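Local structure of hypothetical protein (Parabacteroides distasonis, 4H3W) at residues S208-F219 against A292-L301. The protein is of unknown function but is probably secreted, and folds into two beta-barrel domains. Numbering follows the deposited sequence.
Sequences SAVSVERIEDAF and ARHIDLNLHL
Ile215 and Ile295 form a hydrogen-bonded antiparallel pair with their side chains on the same face of the sheet, and the closely packed part of the contact spreads from them along that face. In one of its two conformers, CD1 of Ile215 lies 3.7 Å from CD1 of Leu297, while CD1 of Ile295 meets CB of Ala218. Beyond the end of strand 208-215, CE2 of Phe219 lies 3.8 Å from CG1 of Ile295, and CB of Ala292 sits over the Phe219 ring in a CH-pi contact, 4.1 Å from the centroid. Phe318 of strand 317-319 covers Leu297 and Leu299 on this buried face.

Strand 208-215 is an edge strand of a four-stranded antiparallel sheet in one of the two beta-barrel domains; strand 294-301 is its inner neighbour, flanked on its other side by strand 246-254. There Arg293 and His294 both face Met254 in a classic beta bulge.

The other face, more open to solvent, is largely polar. With CG anti to the backbone N (chi1 165°) and bends at chi2 and chi3, Arg214 turns back over strand 294-301 and grips Asp296 side-on: NE binds OD1 at 2.8 Å and NH2 binds OD2 at 3.2 Å, both from above the carboxylate plane. Its NH1 binds Glu216 OE1 at 3.0 Å and also Asn258. A methionine in its place would probably leave the carboxylates of Asp296 and Glu216 without their shared cationic partner. The Glu216 carboxylate stacks on the His294 ring, their planes 18° apart, and ND1 of that ring accepts the Asp217 N-H in the ring plane at 3.0 Å. Farther along, CG2 of Val212 lies alongside Asn298, 3.3 Å from its OD1, and Val210 flanks His300; ND2 of Asn298 and NE2 of His300 are both hydrogen-bonded to OE1 of Glu250.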
loop_
_atom_site.group_PDB
_atom_site.type_symbol
_atom_site.label_atom_id
_atom_site.label_comp_id
_atom_site.label_asym_id
_atom_site.label_seq_id
_atom_site.Cartn_x
_atom_site.Cartn_y
_atom_site.Cartn_z
ATOM N N SER A 208 -0.312 -6.684 -2.547
ATOM C CA SER A 208 -1.534 -6.989 -3.295
ATOM C C SER A 208 -2.647 -6.046 -2.874
ATOM O O SER A 208 -2.831 -5.801 -1.697
ATOM C CB SER A 208 -1.907 -8.461 -3.053
ATOM O OG SER A 208 -3.197 -8.743 -3.476
ATOM N N ALA A 209 -3.382 -5.506 -3.842
ATOM C CA ALA A 209 -4.525 -4.645 -3.596
ATOM C C ALA A 209 -5.401 -4.570 -4.835
ATOM O O ALA A 209 -4.985 -4.966 -5.922
ATOM C CB ALA A 209 -4.061 -3.242 -3.165
ATOM N N VAL A 210 -6.622 -4.115 -4.664
ATOM C CA VAL A 210 -7.504 -3.879 -5.779
ATOM C C VAL A 210 -7.965 -2.422 -5.776
ATOM O O VAL A 210 -8.410 -1.885 -4.748
ATOM C CB VAL A 210 -8.746 -4.783 -5.751
ATOM C CG1 VAL A 210 -9.620 -4.506 -6.979
ATOM C CG2 VAL A 210 -8.366 -6.255 -5.692
ATOM N N SER A 211 -7.864 -1.806 -6.939
ATOM C CA SER A 211 -8.347 -0.462 -7.151
ATOM C C SER A 211 -9.288 -0.463 -8.368
ATOM O O SER A 211 -9.019 -1.122 -9.363
ATOM C CB SER A 211 -7.142 0.457 -7.292
ATOM O OG SER A 211 -7.505 1.804 -7.456
ATOM N N VAL A 212 -10.408 0.247 -8.267
ATOM C CA VAL A 212 -11.414 0.297 -9.330
ATOM C C VAL A 212 -11.391 1.653 -10.011
ATOM O O VAL A 212 -11.474 2.680 -9.340
ATOM C CB VAL A 212 -12.826 0.066 -8.798
ATOM C CG1 VAL A 212 -13.815 0.087 -9.954
ATOM C CG2 VAL A 212 -12.913 -1.248 -8.041
ATOM N N GLU A 213 -11.259 1.672 -11.332
ATOM C CA GLU A 213 -11.297 2.921 -12.095
ATOM C C GLU A 213 -12.523 2.931 -13.025
ATOM O O GLU A 213 -12.838 1.942 -13.691
ATOM C CB GLU A 213 -10.002 3.160 -12.871
ATOM C CG GLU A 213 -10.092 4.182 -14.037
ATOM C CD GLU A 213 -10.530 5.630 -13.673
ATOM O OE1 GLU A 213 -10.791 5.967 -12.475
ATOM O OE2 GLU A 213 -10.585 6.460 -14.625
ATOM N N ARG A 214 -13.231 4.053 -12.992
ATOM C CA ARG A 214 -14.502 4.244 -13.677
ATOM C C ARG A 214 -14.298 5.037 -14.951
ATOM O O ARG A 214 -13.705 6.102 -14.933
ATOM C CB ARG A 214 -15.483 4.974 -12.737
ATOM C CG ARG A 214 -16.715 5.572 -13.399
ATOM C CD ARG A 214 -17.548 4.549 -14.154
ATOM N NE ARG A 214 -18.066 3.491 -13.294
ATOM C CZ ARG A 214 -19.303 3.418 -12.826
ATOM N NH1 ARG A 214 -20.203 4.368 -13.084
ATOM N NH2 ARG A 214 -19.656 2.366 -12.103
ATOM N N ILE A 215 -14.757 4.486 -16.069
ATOM C CA ILE A 215 -14.895 5.242 -17.304
ATOM C C ILE A 215 -16.395 5.440 -17.487
ATOM O O ILE A 215 -17.136 4.498 -17.781
ATOM C CB ILE A 215 -14.251 4.535 -18.510
ATOM C CG1 ILE A 215 -12.759 4.293 -18.250
ATOM C CG2 ILE A 215 -14.437 5.359 -19.783
ATOM C CD1 ILE A 215 -12.477 3.072 -17.401
ATOM N N GLU A 216 -16.831 6.670 -17.220
ATOM C CA GLU A 216 -18.220 7.083 -17.225
ATOM C C GLU A 216 -18.690 7.374 -18.635
ATOM O O GLU A 216 -17.982 7.985 -19.407
ATOM C CB GLU A 216 -18.364 8.356 -16.372
ATOM C CG GLU A 216 -19.781 8.702 -15.957
ATOM C CD GLU A 216 -20.315 7.850 -14.817
ATOM O OE1 GLU A 216 -19.583 7.020 -14.266
ATOM O OE2 GLU A 216 -21.495 8.018 -14.474
ATOM N N ASP A 217 -19.877 6.909 -18.967
ATOM C CA ASP A 217 -20.476 7.131 -20.284
ATOM C C ASP A 217 -19.583 6.630 -21.434
ATOM O O ASP A 217 -19.386 7.294 -22.428
ATOM C CB ASP A 217 -20.831 8.619 -20.431
ATOM C CG ASP A 217 -21.893 9.045 -19.440
ATOM O OD1 ASP A 217 -22.875 8.292 -19.273
ATOM O OD2 ASP A 217 -21.744 10.115 -18.830
ATOM N N ALA A 218 -19.096 5.413 -21.283
ATOM C CA ALA A 218 -18.335 4.751 -22.336
ATOM C C ALA A 218 -19.209 4.462 -23.540
ATOM O O ALA A 218 -18.748 4.501 -24.673
ATOM C CB ALA A 218 -17.727 3.455 -21.795
ATOM N N PHE A 219 -20.479 4.171 -23.292
ATOM C CA PHE A 219 -21.436 3.860 -24.336
ATOM C C PHE A 219 -22.612 4.803 -24.224
ATOM O O PHE A 219 -23.142 5.006 -23.128
ATOM C CB PHE A 219 -21.939 2.457 -24.172
ATOM C CG PHE A 219 -20.838 1.451 -24.030
ATOM C CD1 PHE A 219 -20.230 0.924 -25.146
ATOM C CD2 PHE A 219 -20.408 1.050 -22.768
ATOM C CE1 PHE A 219 -19.237 -0.040 -25.014
ATOM C CE2 PHE A 219 -19.386 0.105 -22.625
ATOM C CZ PHE A 219 -18.800 -0.435 -23.759
ATOM N N ALA A 292 -25.290 -1.510 -21.775
ATOM C CA ALA A 292 -24.009 -0.985 -21.334
ATOM C C ALA A 292 -23.964 0.557 -21.354
ATOM O O ALA A 292 -24.425 1.188 -22.306
ATOM C CB ALA A 292 -22.887 -1.573 -22.201
ATOM N N ARG A 293 -23.435 1.159 -20.301
ATOM C CA ARG A 293 -23.194 2.609 -20.246
ATOM C C ARG A 293 -21.799 3.009 -19.756
ATOM O O ARG A 293 -21.197 3.904 -20.325
ATOM C CB ARG A 293 -24.241 3.291 -19.346
ATOM C CG ARG A 293 -25.690 3.084 -19.787
ATOM C CD ARG A 293 -26.014 3.869 -21.040
ATOM N NE ARG A 293 -27.421 3.730 -21.370
ATOM C CZ ARG A 293 -27.967 2.690 -21.994
ATOM N NH1 ARG A 293 -27.243 1.663 -22.397
ATOM N NH2 ARG A 293 -29.255 2.693 -22.228
ATOM N N HIS A 294 -21.310 2.361 -18.695
ATOM C CA HIS A 294 -20.058 2.674 -18.076
ATOM C C HIS A 294 -19.180 1.427 -18.069
ATOM O O HIS A 294 -19.668 0.307 -18.178
ATOM C CB HIS A 294 -20.261 3.145 -16.618
ATOM C CG HIS A 294 -21.435 4.054 -16.452
ATOM N ND1 HIS A 294 -21.507 5.271 -17.084
ATOM C CD2 HIS A 294 -22.588 3.925 -15.747
ATOM C CE1 HIS A 294 -22.653 5.855 -16.787
ATOM N NE2 HIS A 294 -23.324 5.061 -15.974
ATOM N N ILE A 295 -17.898 1.669 -17.853
ATOM C CA ILE A 295 -16.940 0.607 -17.630
ATOM C C ILE A 295 -16.288 0.792 -16.262
ATOM O O ILE A 295 -15.834 1.887 -15.934
ATOM C CB ILE A 295 -15.899 0.588 -18.755
ATOM C CG1 ILE A 295 -16.567 0.185 -20.086
ATOM C CG2 ILE A 295 -14.767 -0.388 -18.475
ATOM C CD1 ILE A 295 -15.697 0.447 -21.277
ATOM N N ASP A 296 -16.259 -0.286 -15.484
ATOM C CA ASP A 296 -15.357 -0.384 -14.336
ATOM C C ASP A 296 -14.175 -1.300 -14.671
ATOM O O ASP A 296 -14.381 -2.448 -15.074
ATOM C CB ASP A 296 -16.076 -0.931 -13.113
ATOM C CG ASP A 296 -16.838 0.140 -12.347
ATOM O OD1 ASP A 296 -16.463 1.324 -12.401
ATOM O OD2 ASP A 296 -17.778 -0.225 -11.656
ATOM N N LEU A 297 -12.962 -0.774 -14.528
ATOM C CA LEU A 297 -11.714 -1.549 -14.626
ATOM C C LEU A 297 -11.288 -1.895 -13.220
ATOM O O LEU A 297 -10.958 -1.000 -12.428
ATOM C CB LEU A 297 -10.640 -0.752 -15.320
ATOM C CG LEU A 297 -10.914 -0.270 -16.747
ATOM C CD1 LEU A 297 -9.762 0.529 -17.316
ATOM C CD2 LEU A 297 -11.217 -1.488 -17.620
ATOM N N ASN A 298 -11.429 -3.159 -12.850
ATOM C CA ASN A 298 -10.886 -3.640 -11.579
ATOM C C ASN A 298 -9.409 -3.960 -11.732
ATOM O O ASN A 298 -9.025 -4.898 -12.451
ATOM C CB ASN A 298 -11.612 -4.865 -11.071
ATOM C CG ASN A 298 -13.071 -4.607 -10.743
ATOM O OD1 ASN A 298 -13.486 -3.494 -10.433
ATOM N ND2 ASN A 298 -13.844 -5.651 -10.787
ATOM N N LEU A 299 -8.584 -3.153 -11.102
ATOM C CA LEU A 299 -7.147 -3.269 -11.254
ATOM C C LEU A 299 -6.596 -4.064 -10.088
ATOM O O LEU A 299 -6.494 -3.552 -8.971
ATOM C CB LEU A 299 -6.511 -1.893 -11.326
ATOM C CG LEU A 299 -7.097 -0.857 -12.280
ATOM C CD1 LEU A 299 -6.352 0.465 -12.139
ATOM C CD2 LEU A 299 -7.046 -1.348 -13.709
ATOM N N HIS A 300 -6.266 -5.320 -10.341
ATOM C CA HIS A 300 -5.643 -6.202 -9.351
ATOM C C HIS A 300 -4.124 -5.931 -9.340
ATOM O O HIS A 300 -3.396 -6.290 -10.288
ATOM C CB HIS A 300 -6.047 -7.658 -9.653
ATOM C CG HIS A 300 -7.540 -7.865 -9.679
ATOM N ND1 HIS A 300 -8.254 -8.335 -8.592
ATOM C CD2 HIS A 300 -8.462 -7.630 -10.655
ATOM C CE1 HIS A 300 -9.535 -8.413 -8.904
ATOM N NE2 HIS A 300 -9.692 -7.977 -10.143
ATOM N N LEU A 301 -3.669 -5.187 -8.331
ATOM C CA LEU A 301 -2.289 -4.688 -8.251
ATOM C C LEU A 301 -1.416 -5.645 -7.495
ATOM O O LEU A 301 -1.810 -6.181 -6.459
ATOM C CB LEU A 301 -2.245 -3.317 -7.549
ATOM C CG LEU A 301 -3.254 -2.285 -7.990
ATOM C CD1 LEU A 301 -3.164 -1.073 -7.080
ATOM C CD2 LEU A 301 -3.028 -1.896 -9.431
#